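Local coordinates for maternal effect protein oskar (Drosophila melanogaster, PDB 5A4A) that acts as the germline inducer of the fly, with an OSK domain that has an SGNH-hydrolase-like fold and probably binds RNA, at residues 65-70 / 104-109; 59-64 / 83-88; 171-176 / 188-193; 159-164 / 196-201. All blocks are in the same frame, centred on the assembly; numbering follows the deposited sequence.

Contact 1: residues 65-70 / 104-109; sequences GARNRL and RLLIKE. With SO4 (sulfate ion), chain G.
The helical turns 65-70 and 104-109 run nearly parallel, their axes 9.7 Å apart and 18° askew, and they come closest where Arg67 faces Leu106. Arg67 carries most of the contact, illustrating how one long side chain can be aliphatic at its root and ionic at its end. Its methylene CG rests on the Leu106 backbone, 3.8 Å from CA. The bend at chi3 (67°) then lets the guanidinium swing over Leu105, whose CB lies 3.6 Å above the middle of one face. Edge-on, the same group meets a sulfate, probably picked up from the crystallisation medium: NH1 donates to O3 and NH2 to O2, both bonds nearly straight. Water 1 is also near the guanidinium plane, accepting from NH2 and donating to Glu109 OE1 at 2.8 Å from that carboxylate oxygen. The direct salt bridge, from Arg67 NE to Glu109 OE1, is long at 3.9 Å, and the two flat groups stand 66° apart. On the inner side, Leu106 CD1 approaches Leu70 CD1 at 4.0 Å and Ala66 CB at 4.3 Å, an apolar seam continued by Met28 of the central sheet. Glu109 reaches back with CG opposite its own N and an extended chain, bringing OE2 within 2.6 Å of Arg67 O. Two oxygens that close suggest a protonated carboxyl group donating to the carbonyl. The acid therefore probably serves the arginine less as a full counter-charge than as a partner for its backbone, with water, sulfate and Asn64 taking up guanidinium N-H groups.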
loop_
_atom_site.group_PDB
_atom_site.type_symbol
_atom_site.label_atom_id
_atom_site.label_comp_id
_atom_site.label_asym_id
_atom_site.label_seq_id
_atom_site.Cartn_x
_atom_site.Cartn_y
_atom_site.Cartn_z
ATOM N N GLY A 65 -8.070 5.989 -4.982
ATOM C CA GLY A 65 -7.479 7.018 -4.143
ATOM C C GLY A 65 -6.040 7.308 -4.541
ATOM O O GLY A 65 -5.612 8.465 -4.547
ATOM N N ALA A 66 -5.295 6.252 -4.868
ATOM C CA ALA A 66 -3.899 6.391 -5.265
ATOM C C ALA A 66 -3.809 7.106 -6.611
ATOM O O ALA A 66 -2.955 7.972 -6.813
ATOM C CB ALA A 66 -3.211 5.021 -5.323
ATOM N N ARG A 67 -4.707 6.749 -7.523
ATOM C CA ARG A 67 -4.787 7.399 -8.830
ATOM C C ARG A 67 -4.987 8.904 -8.651
ATOM O O ARG A 67 -4.315 9.712 -9.305
ATOM C CB ARG A 67 -5.934 6.794 -9.652
ATOM C CG ARG A 67 -5.656 5.391 -10.208
ATOM C CD ARG A 67 -6.901 4.766 -10.848
ATOM N NE ARG A 67 -7.324 5.457 -12.068
ATOM C CZ ARG A 67 -8.530 5.331 -12.621
ATOM N NH1 ARG A 67 -9.437 4.539 -12.067
ATOM N NH2 ARG A 67 -8.825 5.990 -13.735
ATOM N N ASN A 68 -5.904 9.274 -7.758
ATOM C CA ASN A 68 -6.145 10.685 -7.440
ATOM C C ASN A 68 -4.983 11.345 -6.716
ATOM O O ASN A 68 -4.639 12.500 -6.997
ATOM C CB ASN A 68 -7.425 10.861 -6.609
ATOM C CG ASN A 68 -8.684 10.573 -7.406
ATOM O OD1 ASN A 68 -8.699 10.703 -8.630
ATOM N ND2 ASN A 68 -9.748 10.176 -6.711
ATOM N N ARG A 69 -4.380 10.616 -5.785
ATOM C CA ARG A 69 -3.290 11.158 -4.977
ATOM C C ARG A 69 -2.107 11.571 -5.856
ATOM O O ARG A 69 -1.497 12.618 -5.633
ATOM C CB ARG A 69 -2.848 10.140 -3.923
ATOM C CG ARG A 69 -1.748 10.630 -2.976
ATOM C CD ARG A 69 -2.250 11.720 -2.046
ATOM N NE ARG A 69 -1.173 12.297 -1.243
ATOM C CZ ARG A 69 -0.378 13.281 -1.652
ATOM N NH1 ARG A 69 -0.518 13.797 -2.871
ATOM N NH2 ARG A 69 0.563 13.750 -0.845
ATOM N N LEU A 70 -1.792 10.753 -6.862
ATOM C CA LEU A 70 -0.679 11.058 -7.762
ATOM C C LEU A 70 -0.902 12.295 -8.619
ATOM O O LEU A 70 0.058 12.941 -9.041
ATOM C CB LEU A 70 -0.351 9.857 -8.655
ATOM C CG LEU A 70 0.231 8.663 -7.904
ATOM C CD1 LEU A 70 0.503 7.526 -8.891
ATOM C CD2 LEU A 70 1.506 9.063 -7.188
ATOM N N ARG A 104 -5.201 -1.622 -13.313
ATOM C CA ARG A 104 -4.672 -1.487 -14.669
ATOM C C ARG A 104 -4.565 -0.004 -15.042
ATOM O O ARG A 104 -3.577 0.431 -15.633
ATOM C CB ARG A 104 -5.552 -2.263 -15.655
ATOM C CG ARG A 104 -5.217 -2.079 -17.111
ATOM C CD ARG A 104 -6.166 -2.906 -17.975
ATOM N NE ARG A 104 -5.786 -4.317 -18.027
ATOM C CZ ARG A 104 -6.396 -5.301 -17.370
ATOM N NH1 ARG A 104 -7.439 -5.049 -16.584
ATOM N NH2 ARG A 104 -5.960 -6.546 -17.504
ATOM N N LEU A 105 -5.561 0.781 -14.643
ATOM C CA LEU A 105 -5.537 2.221 -14.895
ATOM C C LEU A 105 -4.501 2.974 -14.049
ATOM O O LEU A 105 -3.944 3.970 -14.512
ATOM C CB LEU A 105 -6.930 2.831 -14.712
ATOM C CG LEU A 105 -7.959 2.387 -15.753
ATOM C CD1 LEU A 105 -9.324 2.974 -15.424
ATOM C CD2 LEU A 105 -7.520 2.771 -17.162
ATOM N N LEU A 106 -4.255 2.516 -12.818
ATOM C CA LEU A 106 -3.189 3.098 -11.995
ATOM C C LEU A 106 -1.829 2.908 -12.673
ATOM O O LEU A 106 -1.030 3.844 -12.786
ATOM C CB LEU A 106 -3.173 2.485 -10.582
ATOM C CG LEU A 106 -1.994 2.886 -9.677
ATOM C CD1 LEU A 106 -1.965 4.397 -9.398
ATOM C CD2 LEU A 106 -1.996 2.105 -8.349
ATOM N N ILE A 107 -1.571 1.692 -13.117
ATOM C CA ILE A 107 -0.327 1.393 -13.825
ATOM C C ILE A 107 -0.159 2.256 -15.083
ATOM O O ILE A 107 0.918 2.793 -15.344
ATOM C CB ILE A 107 -0.235 -0.104 -14.191
ATOM C CG1 ILE A 107 -0.210 -0.974 -12.929
ATOM C CG2 ILE A 107 1.009 -0.371 -15.028
ATOM C CD1 ILE A 107 0.978 -0.710 -11.990
ATOM N N LYS A 108 -1.235 2.403 -15.848
ATOM C CA LYS A 108 -1.204 3.219 -17.058
ATOM C C LYS A 108 -0.994 4.693 -16.739
ATOM O O LYS A 108 -0.252 5.384 -17.431
ATOM C CB LYS A 108 -2.497 3.007 -17.847
ATOM C CG LYS A 108 -2.743 3.955 -19.005
ATOM C CD LYS A 108 -4.124 3.662 -19.597
ATOM C CE LYS A 108 -4.721 4.860 -20.317
ATOM N NZ LYS A 108 -4.011 5.141 -21.590
ATOM N N GLU A 109 -1.651 5.177 -15.684
ATOM C CA GLU A 109 -1.494 6.566 -15.274
ATOM C C GLU A 109 -0.065 6.873 -14.813
ATOM O O GLU A 109 0.500 7.909 -15.157
ATOM C CB GLU A 109 -2.489 6.907 -14.160
ATOM C CG GLU A 109 -2.203 8.215 -13.473
ATOM C CD GLU A 109 -3.178 8.496 -12.346
ATOM O OE1 GLU A 109 -4.262 7.893 -12.311
ATOM O OE2 GLU A 109 -2.870 9.319 -11.476
HETATM S S SO4 G . -12.445 5.178 -14.352
HETATM O O1 SO4 G . -13.410 6.153 -13.843
HETATM O O2 SO4 G . -11.315 5.900 -14.938
HETATM O O3 SO4 G . -11.993 4.333 -13.245
HETATM O O4 SO4 G . -13.060 4.331 -15.371
HETATM O O HOH W 1 -6.121 7.105 -14.259
#

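Contact 2: residues 59-64 / 83-88; sequences SGLTIN and VNIGSV
Ile85 and Val88 push their branches against the turn 60-63 that leads into helix 63-71. The CD1 methyl of Ile85 sits 3.4 Å from Leu61 O and 3.8 Å from Leu61 CD2, while its CG1 packs 4.1 Å from CG1 of Ile63. Val88, with CG1 opposite its backbone N (chi1 -178°), brings that methyl across Thr62 CG2 at 3.7 Å and sets CG2 over Leu61 O. Polar atoms deep in the contact are joined by water 2, which donates to Leu61 O at 2.7 Å and accepts from Gly86 N at 2.8 Å and Val88 N at 3.0 Å. One water molecule, set within a buried contact, thus bridges the two segments. Further out, Thr62 OG1 caps the helix through Gly65 N, and Asp89 accepts from Ile63 N, so the first turn of helix 63-71 is held from its own N-cap and from helix 87-91. Gly86, at phi 131°, adopts a backbone that suits glycine. Leu106 of helix 96-112 backs Ile85. The sharp turn from strand 80-84 into helix 87-91 is characteristic of the SGNH hydrolase fold; Gly86 to Asp89 probably occupy the place of the family's Gly-x-Asn-Asp block, with a valine where the hydrolases carry asparagine.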
loop_
_atom_site.group_PDB
_atom_site.type_symbol
_atom_site.label_atom_id
_atom_site.label_comp_id
_atom_site.label_asym_id
_atom_site.label_seq_id
_atom_site.Cartn_x
_atom_site.Cartn_y
_atom_site.Cartn_z
ATOM N N SER A 59 -4.093 6.562 5.225
ATOM C CA SER A 59 -5.126 5.684 5.757
ATOM C C SER A 59 -6.348 5.673 4.835
ATOM O O SER A 59 -6.847 6.728 4.442
ATOM C CB SER A 59 -5.557 6.134 7.160
ATOM O OG SER A 59 -6.590 5.287 7.645
ATOM N N GLY A 60 -6.817 4.479 4.484
ATOM C CA GLY A 60 -7.985 4.351 3.629
ATOM C C GLY A 60 -7.736 4.565 2.144
ATOM O O GLY A 60 -8.695 4.696 1.374
ATOM N N LEU A 61 -6.471 4.595 1.727
ATOM C CA LEU A 61 -6.150 4.811 0.313
ATOM C C LEU A 61 -6.520 3.592 -0.534
ATOM O O LEU A 61 -5.950 2.516 -0.376
ATOM C CB LEU A 61 -4.662 5.135 0.118
ATOM C CG LEU A 61 -4.272 5.788 -1.216
ATOM C CD1 LEU A 61 -4.776 7.242 -1.291
ATOM C CD2 LEU A 61 -2.768 5.718 -1.446
ATOM N N THR A 62 -7.479 3.767 -1.434
ATOM C CA THR A 62 -7.817 2.712 -2.373
ATOM C C THR A 62 -6.965 2.884 -3.628
ATOM O O THR A 62 -6.200 3.849 -3.752
ATOM C CB THR A 62 -9.286 2.798 -2.791
ATOM O OG1 THR A 62 -9.516 4.088 -3.364
ATOM C CG2 THR A 62 -10.217 2.609 -1.573
ATOM N N ILE A 63 -7.128 1.965 -4.571
ATOM C CA ILE A 63 -6.444 2.079 -5.850
ATOM C C ILE A 63 -6.859 3.383 -6.537
ATOM O O ILE A 63 -6.005 4.132 -7.005
ATOM C CB ILE A 63 -6.731 0.868 -6.751
ATOM C CG1 ILE A 63 -6.101 -0.394 -6.159
ATOM C CG2 ILE A 63 -6.176 1.093 -8.149
ATOM C CD1 ILE A 63 -6.715 -1.688 -6.691
ATOM N N ASN A 64 -8.159 3.665 -6.571
ATOM C CA ASN A 64 -8.640 4.944 -7.104
ATOM C C ASN A 64 -8.142 6.143 -6.302
ATOM O O ASN A 64 -7.812 7.187 -6.869
ATOM C CB ASN A 64 -10.168 4.956 -7.219
ATOM C CG ASN A 64 -10.655 4.207 -8.439
ATOM O OD1 ASN A 64 -9.852 3.725 -9.236
ATOM N ND2 ASN A 64 -11.975 4.099 -8.592
ATOM N N VAL A 83 5.000 0.507 -4.196
ATOM C CA VAL A 83 3.544 0.538 -4.059
ATOM C C VAL A 83 2.980 -0.694 -3.362
ATOM O O VAL A 83 3.305 -1.826 -3.722
ATOM C CB VAL A 83 2.885 0.635 -5.446
ATOM C CG1 VAL A 83 1.358 0.644 -5.322
ATOM C CG2 VAL A 83 3.383 1.881 -6.182
ATOM N N ASN A 84 2.146 -0.467 -2.349
ATOM C CA ASN A 84 1.348 -1.542 -1.762
ATOM C C ASN A 84 -0.088 -1.051 -1.677
ATOM O O ASN A 84 -0.436 -0.276 -0.785
ATOM C CB ASN A 84 1.863 -1.918 -0.364
ATOM C CG ASN A 84 1.119 -3.104 0.233
ATOM O OD1 ASN A 84 0.276 -2.943 1.125
ATOM N ND2 ASN A 84 1.423 -4.305 -0.257
ATOM N N ILE A 85 -0.921 -1.485 -2.611
ATOM C CA ILE A 85 -2.240 -0.893 -2.756
ATOM C C ILE A 85 -3.271 -1.964 -3.129
ATOM O O ILE A 85 -2.985 -2.884 -3.908
ATOM C CB ILE A 85 -2.193 0.272 -3.798
ATOM C CG1 ILE A 85 -3.357 1.253 -3.623
ATOM C CG2 ILE A 85 -2.104 -0.257 -5.236
ATOM C CD1 ILE A 85 -3.272 2.086 -2.349
ATOM N N GLY A 86 -4.461 -1.854 -2.554
ATOM C CA GLY A 86 -5.526 -2.795 -2.843
ATOM C C GLY A 86 -6.214 -3.363 -1.616
ATOM O O GLY A 86 -7.358 -3.816 -1.717
ATOM N N SER A 87 -5.525 -3.377 -0.471
ATOM C CA SER A 87 -6.121 -3.927 0.750
ATOM C C SER A 87 -7.412 -3.211 1.106
ATOM O O SER A 87 -8.373 -3.853 1.524
ATOM C CB SER A 87 -5.164 -3.880 1.955
ATOM O OG SER A 87 -4.094 -4.788 1.784
ATOM N N VAL A 88 -7.442 -1.890 0.934
ATOM C CA VAL A 88 -8.638 -1.125 1.298
ATOM C C VAL A 88 -9.801 -1.476 0.362
ATOM O O VAL A 88 -10.924 -1.687 0.819
ATOM C CB VAL A 88 -8.399 0.398 1.297
ATOM C CG1 VAL A 88 -9.675 1.134 1.732
ATOM C CG2 VAL A 88 -7.263 0.766 2.247
HETATM O O HOH W 2 -5.374 -0.160 -0.486
#

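Contact 3: residues 171-176 / 188-193; sequences DCFQAS and LFWNKI. With SO4 (sulfate ion), chain C; SO4 (sulfate ion), chain B.
Trp190 turns the edge of its five-membered ring toward the face of Phe173 in an offset edge-to-face pair, centroids 5.3 Å apart and planes at 88°. At the edge of the Phe173 ring lies Leu188 O, 3.5 Å from CD2, while Leu188 CD2 packs against Phe173 CB. Beyond the pair, Phe32 meets the indole at a small angle between planes, and Tyr35 meets the Phe189 ring. Between the two segments the backbones form a single antiparallel bridge, with Phe173 and Trp190 as a non-hydrogen-bonded pair. Gln174 N donates to Phe189 O (3.0 Å), nearly in line with the carbonyl, and Asn191 N to Cys172 O (3.0 Å). A chi1 of 69° turns the Asn191 amide toward the Asp171-Cys172 backbone: ND2 bonds Asp171 O (3.0 Å) from well above the carbonyl plane, and OD1 caps the helix through Gly194 N. Water 3 joins Gln174 OE1, Ser176 O and Phe189 N. Two sulfates, probably from the crystallisation medium, are also bound: one accepts from Gln174 NE2 and Lys192 N, the other from the backbone N-H groups of Ala175 and Ser176. Arg195 and Arg178 bind sulfate as well. Such a cluster of anion-holding donors might suit phosphates, consistent with RNA binding by this domain.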
loop_
_atom_site.group_PDB
_atom_site.type_symbol
_atom_site.label_atom_id
_atom_site.label_comp_id
_atom_site.label_asym_id
_atom_site.label_seq_id
_atom_site.Cartn_x
_atom_site.Cartn_y
_atom_site.Cartn_z
ATOM N N ASP A 171 1.971 -15.296 14.622
ATOM C CA ASP A 171 3.092 -14.787 15.406
ATOM C C ASP A 171 3.748 -13.559 14.752
ATOM O O ASP A 171 4.667 -12.961 15.314
ATOM C CB ASP A 171 4.115 -15.893 15.708
ATOM C CG ASP A 171 4.936 -16.287 14.499
ATOM O OD1 ASP A 171 4.477 -16.075 13.356
ATOM O OD2 ASP A 171 6.050 -16.816 14.699
ATOM N N CYS A 172 3.256 -13.179 13.576
ATOM C CA CYS A 172 3.723 -11.973 12.887
ATOM C C CYS A 172 2.705 -10.836 12.964
ATOM O O CYS A 172 2.892 -9.785 12.340
ATOM C CB CYS A 172 4.002 -12.283 11.421
ATOM S SG CYS A 172 5.419 -13.370 11.160
ATOM N N PHE A 173 1.622 -11.053 13.704
ATOM C CA PHE A 173 0.570 -10.051 13.822
ATOM C C PHE A 173 0.342 -9.703 15.275
ATOM O O PHE A 173 0.650 -10.493 16.170
ATOM C CB PHE A 173 -0.738 -10.550 13.198
ATOM C CG PHE A 173 -0.706 -10.605 11.703
ATOM C CD1 PHE A 173 -0.027 -11.623 11.044
ATOM C CD2 PHE A 173 -1.348 -9.629 10.955
ATOM C CE1 PHE A 173 0.017 -11.663 9.660
ATOM C CE2 PHE A 173 -1.320 -9.657 9.587
ATOM C CZ PHE A 173 -0.635 -10.683 8.925
ATOM N N GLN A 174 -0.207 -8.516 15.491
ATOM C CA GLN A 174 -0.618 -8.072 16.821
ATOM C C GLN A 174 -1.808 -8.897 17.307
ATOM O O GLN A 174 -2.434 -9.607 16.522
ATOM C CB GLN A 174 -0.936 -6.576 16.778
ATOM C CG GLN A 174 0.327 -5.729 16.572
ATOM C CD GLN A 174 0.064 -4.239 16.517
ATOM O OE1 GLN A 174 -1.069 -3.797 16.314
ATOM N NE2 GLN A 174 1.123 -3.454 16.679
ATOM N N ALA A 175 -2.112 -8.805 18.599
ATOM C CA ALA A 175 -3.143 -9.642 19.217
ATOM C C ALA A 175 -4.565 -9.186 18.904
ATOM O O ALA A 175 -5.466 -10.015 18.754
ATOM C CB ALA A 175 -2.937 -9.711 20.730
ATOM N N SER A 176 -4.755 -7.873 18.793
ATOM C CA SER A 176 -6.087 -7.299 18.635
ATOM C C SER A 176 -6.146 -6.299 17.493
ATOM O O SER A 176 -5.167 -5.619 17.212
ATOM C CB SER A 176 -6.521 -6.589 19.926
ATOM O OG SER A 176 -6.402 -7.435 21.057
ATOM N N LEU A 188 -5.765 -5.566 11.484
ATOM C CA LEU A 188 -4.849 -6.309 12.349
ATOM C C LEU A 188 -3.431 -6.046 11.843
ATOM O O LEU A 188 -3.035 -6.537 10.774
ATOM C CB LEU A 188 -5.143 -7.819 12.318
ATOM C CG LEU A 188 -4.444 -8.616 13.433
ATOM C CD1 LEU A 188 -5.016 -8.190 14.794
ATOM C CD2 LEU A 188 -4.573 -10.115 13.235
ATOM N N PHE A 189 -2.668 -5.261 12.593
ATOM C CA PHE A 189 -1.366 -4.811 12.111
ATOM C C PHE A 189 -0.248 -5.815 12.304
ATOM O O PHE A 189 -0.331 -6.702 13.154
ATOM C CB PHE A 189 -1.005 -3.470 12.741
ATOM C CG PHE A 189 -1.804 -2.338 12.193
ATOM C CD1 PHE A 189 -1.433 -1.742 10.994
ATOM C CD2 PHE A 189 -2.956 -1.901 12.842
ATOM C CE1 PHE A 189 -2.180 -0.704 10.457
ATOM C CE2 PHE A 189 -3.703 -0.864 12.319
ATOM C CZ PHE A 189 -3.318 -0.265 11.125
ATOM N N TRP A 190 0.783 -5.698 11.467
ATOM C CA TRP A 190 1.949 -6.541 11.598
ATOM C C TRP A 190 2.688 -6.142 12.874
ATOM O O TRP A 190 2.852 -4.956 13.166
ATOM C CB TRP A 190 2.869 -6.382 10.380
ATOM C CG TRP A 190 2.155 -6.410 9.042
ATOM C CD1 TRP A 190 1.017 -7.110 8.716
ATOM C CD2 TRP A 190 2.555 -5.717 7.845
ATOM N NE1 TRP A 190 0.685 -6.877 7.391
ATOM C CE2 TRP A 190 1.606 -6.024 6.845
ATOM C CE3 TRP A 190 3.613 -4.858 7.534
ATOM C CZ2 TRP A 190 1.698 -5.504 5.544
ATOM C CZ3 TRP A 190 3.698 -4.338 6.249
ATOM C CH2 TRP A 190 2.744 -4.664 5.269
ATOM N N ASN A 191 3.130 -7.136 13.638
ATOM C CA ASN A 191 3.868 -6.836 14.865
ATOM C C ASN A 191 5.343 -6.610 14.542
ATOM O O ASN A 191 5.701 -6.499 13.371
ATOM C CB ASN A 191 3.643 -7.898 15.954
ATOM C CG ASN A 191 4.264 -9.245 15.622
ATOM O OD1 ASN A 191 4.981 -9.402 14.640
ATOM N ND2 ASN A 191 3.988 -10.230 16.459
ATOM N N LYS A 192 6.196 -6.523 15.561
ATOM C CA LYS A 192 7.608 -6.236 15.304
ATOM C C LYS A 192 8.252 -7.265 14.370
ATOM O O LYS A 192 8.977 -6.912 13.444
ATOM C CB LYS A 192 8.409 -6.118 16.607
ATOM C CG LYS A 192 9.887 -5.810 16.363
ATOM C CD LYS A 192 10.591 -5.324 17.625
ATOM C CE LYS A 192 11.423 -4.065 17.368
ATOM N NZ LYS A 192 10.859 -2.878 18.078
ATOM N N ILE A 193 7.975 -8.538 14.623
ATOM C CA ILE A 193 8.504 -9.622 13.793
ATOM C C ILE A 193 7.957 -9.532 12.361
ATOM O O ILE A 193 8.704 -9.655 11.380
ATOM C CB ILE A 193 8.160 -10.991 14.409
ATOM C CG1 ILE A 193 8.783 -11.119 15.801
ATOM C CG2 ILE A 193 8.602 -12.123 13.497
ATOM C CD1 ILE A 193 8.216 -12.269 16.626
HETATM S S SO4 C . -1.399 -5.885 20.650
HETATM O O1 SO4 C . -1.547 -5.899 22.099
HETATM O O2 SO4 C . -0.736 -4.642 20.234
HETATM O O3 SO4 C . -0.567 -7.030 20.263
HETATM O O4 SO4 C . -2.718 -5.947 20.021
HETATM S S SO4 B . 4.555 -4.656 18.295
HETATM O O1 SO4 B . 3.770 -4.617 19.523
HETATM O O2 SO4 B . 5.434 -3.497 18.221
HETATM O O3 SO4 B . 5.380 -5.863 18.278
HETATM O O4 SO4 B . 3.632 -4.633 17.169
HETATM O O HOH W 3 -3.491 -4.561 15.267
#

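Contact 4: residues 159-164 / 196-201; sequences SCLINE and QRVLQV
Cys160 is at the middle of this contact, touching Arg197, Val198 and, one turn further on, Val201, on one flank of helix 192-204. The close-fitting part is apolar. With chi1 at 80°, the sulfur stands between the backbone N and carbonyl carbon of its own residue, which points SG at the helix: it lies 4.0 Å from Arg197 CB and 4.1 Å from Val198 CG2. The neighbouring CB meets Val201 CG2 at 3.9 Å. Deeper in, the Leu161 and Val198 side chains cross at about a right angle, CD1 of the leucine 3.9 Å from CG2 of the valine; both residues are buried, and Ala123 lies against the leucine as well. The outer part is polar, and both Cys160 and Arg197 are partly exposed to solvent. Arg197 leaves the helix, bends at chi3 (74°) and comes round to the carbonyl of Cys160, gripping it side-on: NE donates to Cys160 O at 2.8 Å and NH2 to the same oxygen at 3.0 Å. That oxygen is close to the guanidinium plane, whereas both donors are tilted about 20° from the carbonyl plane. Arg169 and Cys172 also pack against the arginine. The chemistry is thus divided: aliphatic and thiol groups at van der Waals distance seat the 3-10 turn 159-161 on helix 192-204, and two arginine N-H groups converge on one carbonyl oxygen, which should hold the guanidinium's orientation.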
loop_
_atom_site.group_PDB
_atom_site.type_symbol
_atom_site.label_atom_id
_atom_site.label_comp_id
_atom_site.label_asym_id
_atom_site.label_seq_id
_atom_site.Cartn_x
_atom_site.Cartn_y
_atom_site.Cartn_z
ATOM N N SER A 159 4.021 -14.205 0.907
ATOM C CA SER A 159 4.580 -15.492 1.331
ATOM C C SER A 159 5.261 -15.482 2.700
ATOM O O SER A 159 5.202 -16.473 3.433
ATOM C CB SER A 159 5.543 -16.036 0.266
ATOM O OG SER A 159 4.834 -16.367 -0.916
ATOM N N CYS A 160 5.887 -14.366 3.061
ATOM C CA CYS A 160 6.615 -14.312 4.325
ATOM C C CYS A 160 5.690 -14.286 5.543
ATOM O O CYS A 160 6.144 -14.474 6.664
ATOM C CB CYS A 160 7.599 -13.134 4.360
ATOM S SG CYS A 160 6.898 -11.493 4.726
ATOM N N LEU A 161 4.397 -14.073 5.316
ATOM C CA LEU A 161 3.437 -13.974 6.415
ATOM C C LEU A 161 2.487 -15.177 6.480
ATOM O O LEU A 161 1.530 -15.181 7.250
ATOM C CB LEU A 161 2.655 -12.655 6.322
ATOM C CG LEU A 161 3.480 -11.375 6.523
ATOM C CD1 LEU A 161 2.654 -10.131 6.266
ATOM C CD2 LEU A 161 4.070 -11.303 7.927
ATOM N N ILE A 162 2.752 -16.193 5.667
ATOM C CA ILE A 162 2.002 -17.442 5.742
ATOM C C ILE A 162 2.945 -18.608 6.008
ATOM O O ILE A 162 4.137 -18.542 5.692
ATOM C CB ILE A 162 1.183 -17.708 4.463
ATOM C CG1 ILE A 162 2.097 -17.704 3.237
ATOM C CG2 ILE A 162 0.055 -16.677 4.323
ATOM C CD1 ILE A 162 1.406 -18.103 1.952
ATOM N N ASN A 163 2.415 -19.671 6.605
ATOM C CA ASN A 163 3.236 -20.821 6.949
ATOM C C ASN A 163 3.261 -21.871 5.847
ATOM O O ASN A 163 2.672 -21.685 4.786
ATOM C CB ASN A 163 2.766 -21.455 8.261
ATOM C CG ASN A 163 1.469 -22.235 8.109
ATOM O OD1 ASN A 163 0.706 -22.037 7.160
ATOM N ND2 ASN A 163 1.206 -23.122 9.060
ATOM N N GLU A 164 3.929 -22.979 6.138
ATOM C CA GLU A 164 4.043 -24.121 5.237
ATOM C C GLU A 164 2.698 -24.600 4.665
ATOM O O GLU A 164 2.655 -25.173 3.576
ATOM C CB GLU A 164 4.786 -25.247 5.969
ATOM N N GLN A 196 9.398 -6.531 10.401
ATOM C CA GLN A 196 10.769 -6.755 9.962
ATOM C C GLN A 196 10.843 -7.769 8.824
ATOM O O GLN A 196 11.632 -7.589 7.910
ATOM C CB GLN A 196 11.714 -7.122 11.115
ATOM C CG GLN A 196 13.186 -6.779 10.815
ATOM C CD GLN A 196 13.413 -5.302 10.447
ATOM O OE1 GLN A 196 14.148 -4.993 9.507
ATOM N NE2 GLN A 196 12.795 -4.389 11.204
ATOM N N ARG A 197 10.005 -8.804 8.854
ATOM C CA ARG A 197 9.973 -9.767 7.740
ATOM C C ARG A 197 9.599 -9.099 6.416
ATOM O O ARG A 197 10.235 -9.358 5.393
ATOM C CB ARG A 197 9.040 -10.947 8.032
ATOM C CG ARG A 197 9.622 -11.957 9.026
ATOM C CD ARG A 197 8.580 -12.993 9.461
ATOM N NE ARG A 197 8.292 -13.983 8.430
ATOM C CZ ARG A 197 9.001 -15.094 8.252
ATOM N NH1 ARG A 197 10.049 -15.343 9.019
ATOM N NH2 ARG A 197 8.679 -15.947 7.294
ATOM N N VAL A 198 8.575 -8.250 6.444
ATOM C CA VAL A 198 8.107 -7.565 5.227
ATOM C C VAL A 198 9.176 -6.608 4.716
ATOM O O VAL A 198 9.501 -6.605 3.530
ATOM C CB VAL A 198 6.800 -6.793 5.463
ATOM C CG1 VAL A 198 6.499 -5.847 4.291
ATOM C CG2 VAL A 198 5.644 -7.766 5.699
ATOM N N LEU A 199 9.725 -5.812 5.623
ATOM C CA LEU A 199 10.755 -4.842 5.270
ATOM C C LEU A 199 11.962 -5.541 4.641
ATOM O O LEU A 199 12.486 -5.095 3.624
ATOM C CB LEU A 199 11.167 -4.018 6.501
ATOM C CG LEU A 199 12.239 -2.948 6.258
ATOM C CD1 LEU A 199 11.774 -1.929 5.226
ATOM C CD2 LEU A 199 12.643 -2.248 7.572
ATOM N N GLN A 200 12.383 -6.656 5.227
ATOM C CA GLN A 200 13.523 -7.388 4.685
ATOM C C GLN A 200 13.244 -8.042 3.335
ATOM O O GLN A 200 14.125 -8.097 2.482
ATOM C CB GLN A 200 14.051 -8.393 5.703
ATOM C CG GLN A 200 14.612 -7.697 6.949
ATOM C CD GLN A 200 15.726 -6.713 6.608
ATOM O OE1 GLN A 200 16.608 -7.016 5.804
ATOM N NE2 GLN A 200 15.684 -5.532 7.217
ATOM N N VAL A 201 12.025 -8.521 3.117
ATOM C CA VAL A 201 11.690 -9.057 1.796
ATOM C C VAL A 201 11.787 -7.965 0.729
ATOM O O VAL A 201 12.303 -8.198 -0.366
ATOM C CB VAL A 201 10.279 -9.692 1.760
ATOM C CG1 VAL A 201 9.851 -9.981 0.321
ATOM C CG2 VAL A 201 10.254 -10.973 2.579
#

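Contact 2 lies nearest the core, its centre about 5 Å from that of the chain, and depends on branched aliphatic side chains and a shared water. Contact 1 extends it outward: both use helix 63-71, Leu106 packs on Ile63 and Ala66 on Leu61, but toward the surface the apolar seam gives way to arginine, carboxylate and sulfate. Contacts 3 and 4 lie together on the opposite side of the chain's centre from contact 1 and share helix 192-204, meeting where Cys172 touches Leu161 and where Trp190 touches Val198. Contact 3 adds aromatic rings, backbone bridging and bound anions, whereas contact 4, like contact 3 only partly buried, relies on a thiol, aliphatic groups and an arginine-carbonyl grip.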